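Local coordinates for protein fervidolysin (Fervidobacterium pennivorans, PDB 1R6V) that degrades keratin into peptides as a subtilisin-like serine protease, letting the bacterium grow on native feathers, at residues A[602-607]-A[663-668]. The protein carries 1 engineered substitution. Sequence-based numbering, arbitrary orientation.
Sequences SGQISF and YVWWTI
Y663 touches S606 lightly, its CB packing beside OG. V664 O accepts a hydrogen bond from S606 OG at 2.8 Å. The hydroxyl sits above the carbonyl plane, and ties the loop that enters strand 666-668 to strand 604-607. W665 lies alongside Q604, both side chains pointing the same way, amide and indole planes 56° apart. W665 NE1 is close to Q604 NE2, but both are donors; the indole N-H is taken by the I526 carbonyl.

W666 pairs with I605 through two backbone bonds, W666 N to I605 O at 2.8 Å and I605 N to W666 O, longer. Its CG is anti to the carbonyl carbon (chi1 -54°), which brings the indole across the F607 ring. The five-membered ring and the phenyl make an offset stack, centroids 4.2 Å apart and planes 28° apart. F607 CE2 lies over one indole face, toward its rim. One water in the indole plane accepts from W666 NE1 (3.0 Å) and from F607 N (2.7 Å). A leucine in place of W666 would probably leave the F607 ring without its stacking partner and the water without one donor. R529 adds a cation-pi contact to the indole.

T667 OG1 accepts from Q604 NE2 at 3.3 Å, tilted from the amide plane. I668 closes an antiparallel hydrogen-bonded pair with G603, bonded in both directions. Its CD1 packs against I605 CG1 at 4.0 Å.

In this second beta-sandwich domain, I605, W666 and I668 point into the sandwich, toward strands 558-562 and 619-627. H18 N of the propeptide gives Q604 OE1 a weak hydrogen bond, and the H18 ring meets the W665 indole. The chemistry implies an apolar face joining the two sheets and a mixed side, Q604 amide and T667 hydroxyl beside W665, next to the propeptide.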
loop_
_atom_site.group_PDB
_atom_site.type_symbol
_atom_site.label_atom_id
_atom_site.label_comp_id
_atom_site.label_asym_id
_atom_site.label_seq_id
_atom_site.Cartn_x
_atom_site.Cartn_y
_atom_site.Cartn_z
ATOM N N SER A 602 8.738 -10.047 27.769
ATOM C CA SER A 602 8.506 -9.631 26.390
ATOM C C SER A 602 7.012 -9.628 26.102
ATOM O O SER A 602 6.286 -10.494 26.575
ATOM C CB SER A 602 9.199 -10.585 25.409
ATOM O OG SER A 602 9.009 -10.139 24.073
ATOM N N GLY A 603 6.560 -8.663 25.311
ATOM C CA GLY A 603 5.149 -8.591 24.981
ATOM C C GLY A 603 4.539 -7.290 25.469
ATOM O O GLY A 603 5.177 -6.244 25.408
ATOM N N GLN A 604 3.308 -7.349 25.960
ATOM C CA GLN A 604 2.652 -6.145 26.450
ATOM C C GLN A 604 2.050 -6.424 27.817
ATOM O O GLN A 604 1.282 -7.375 27.993
ATOM C CB GLN A 604 1.616 -5.692 25.421
ATOM C CG GLN A 604 2.322 -5.321 24.110
ATOM C CD GLN A 604 1.380 -5.082 22.954
ATOM O OE1 GLN A 604 0.418 -5.824 22.763
ATOM N NE2 GLN A 604 1.661 -4.048 22.162
ATOM N N ILE A 605 2.427 -5.601 28.790
ATOM C CA ILE A 605 1.977 -5.800 30.160
ATOM C C ILE A 605 1.445 -4.545 30.817
ATOM O O ILE A 605 1.593 -3.443 30.289
ATOM C CB ILE A 605 3.139 -6.329 31.050
ATOM C CG1 ILE A 605 4.300 -5.324 31.049
ATOM C CG2 ILE A 605 3.612 -7.698 30.555
ATOM C CD1 ILE A 605 5.501 -5.728 31.918
ATOM N N SER A 606 0.808 -4.742 31.970
ATOM C CA SER A 606 0.293 -3.651 32.790
ATOM C C SER A 606 0.770 -3.948 34.214
ATOM O O SER A 606 1.078 -5.098 34.551
ATOM C CB SER A 606 -1.244 -3.576 32.747
ATOM O OG SER A 606 -1.695 -3.266 31.435
ATOM N N PHE A 607 0.827 -2.908 35.041
ATOM C CA PHE A 607 1.307 -3.034 36.420
ATOM C C PHE A 607 0.192 -2.810 37.420
ATOM O O PHE A 607 -0.628 -1.924 37.249
ATOM C CB PHE A 607 2.410 -1.999 36.706
ATOM C CG PHE A 607 3.538 -2.010 35.712
ATOM C CD1 PHE A 607 4.206 -3.189 35.419
ATOM C CD2 PHE A 607 3.958 -0.828 35.099
ATOM C CE1 PHE A 607 5.281 -3.203 34.535
ATOM C CE2 PHE A 607 5.032 -0.828 34.212
ATOM C CZ PHE A 607 5.695 -2.021 33.930
ATOM N N TYR A 663 -6.347 -2.071 29.782
ATOM C CA TYR A 663 -5.577 -1.050 30.469
ATOM C C TYR A 663 -4.351 -0.660 29.671
ATOM O O TYR A 663 -3.837 -1.454 28.884
ATOM C CB TYR A 663 -5.127 -1.536 31.851
ATOM C CG TYR A 663 -6.231 -1.503 32.885
ATOM C CD1 TYR A 663 -7.052 -2.608 33.088
ATOM C CD2 TYR A 663 -6.482 -0.343 33.621
ATOM C CE1 TYR A 663 -8.103 -2.560 33.999
ATOM C CE2 TYR A 663 -7.531 -0.284 34.535
ATOM C CZ TYR A 663 -8.334 -1.399 34.714
ATOM O OH TYR A 663 -9.382 -1.351 35.601
ATOM N N VAL A 664 -3.909 0.577 29.879
ATOM C CA VAL A 664 -2.710 1.098 29.234
ATOM C C VAL A 664 -1.638 0.029 29.423
ATOM O O VAL A 664 -1.521 -0.587 30.496
ATOM C CB VAL A 664 -2.283 2.437 29.902
ATOM C CG1 VAL A 664 -0.839 2.755 29.595
ATOM C CG2 VAL A 664 -3.176 3.573 29.382
ATOM N N TRP A 665 -0.868 -0.216 28.370
ATOM C CA TRP A 665 0.163 -1.234 28.442
ATOM C C TRP A 665 1.546 -0.719 28.100
ATOM O O TRP A 665 1.692 0.383 27.574
ATOM C CB TRP A 665 -0.192 -2.406 27.523
ATOM C CG TRP A 665 -0.231 -2.041 26.064
ATOM C CD1 TRP A 665 0.811 -2.089 25.171
ATOM C CD2 TRP A 665 -1.367 -1.571 25.331
ATOM N NE1 TRP A 665 0.389 -1.675 23.930
ATOM C CE2 TRP A 665 -0.943 -1.352 23.997
ATOM C CE3 TRP A 665 -2.704 -1.315 25.669
ATOM C CZ2 TRP A 665 -1.810 -0.889 22.994
ATOM C CZ3 TRP A 665 -3.572 -0.852 24.671
ATOM C CH2 TRP A 665 -3.118 -0.645 23.348
ATOM N N TRP A 666 2.540 -1.537 28.433
ATOM C CA TRP A 666 3.954 -1.243 28.183
ATOM C C TRP A 666 4.409 -2.308 27.192
ATOM O O TRP A 666 4.231 -3.507 27.429
ATOM C CB TRP A 666 4.746 -1.347 29.489
ATOM C CG TRP A 666 4.153 -0.492 30.565
ATOM C CD1 TRP A 666 3.120 -0.820 31.390
ATOM C CD2 TRP A 666 4.486 0.872 30.854
ATOM N NE1 TRP A 666 2.781 0.257 32.173
ATOM C CE2 TRP A 666 3.603 1.310 31.865
ATOM C CE3 TRP A 666 5.442 1.767 30.351
ATOM C CZ2 TRP A 666 3.644 2.605 32.388
ATOM C CZ3 TRP A 666 5.483 3.056 30.868
ATOM C CH2 TRP A 666 4.586 3.462 31.879
ATOM N N THR A 667 4.990 -1.857 26.090
ATOM C CA THR A 667 5.430 -2.745 25.020
ATOM C C THR A 667 6.930 -3.013 25.111
ATOM O O THR A 667 7.734 -2.092 24.994
ATOM C CB THR A 667 5.056 -2.114 23.658
ATOM O OG1 THR A 667 3.640 -1.887 23.619
ATOM C CG2 THR A 667 5.421 -3.039 22.502
ATOM N N ILE A 668 7.285 -4.274 25.329
ATOM C CA ILE A 668 8.681 -4.674 25.463
ATOM C C ILE A 668 9.002 -5.921 24.639
ATOM O O ILE A 668 8.102 -6.641 24.186
ATOM C CB ILE A 668 9.056 -4.917 26.945
ATOM C CG1 ILE A 668 8.173 -6.008 27.553
ATOM C CG2 ILE A 668 8.938 -3.612 27.712
ATOM C CD1 ILE A 668 6.786 -5.563 27.896
HETATM O O HOH W 1 0.534 -0.387 34.065
#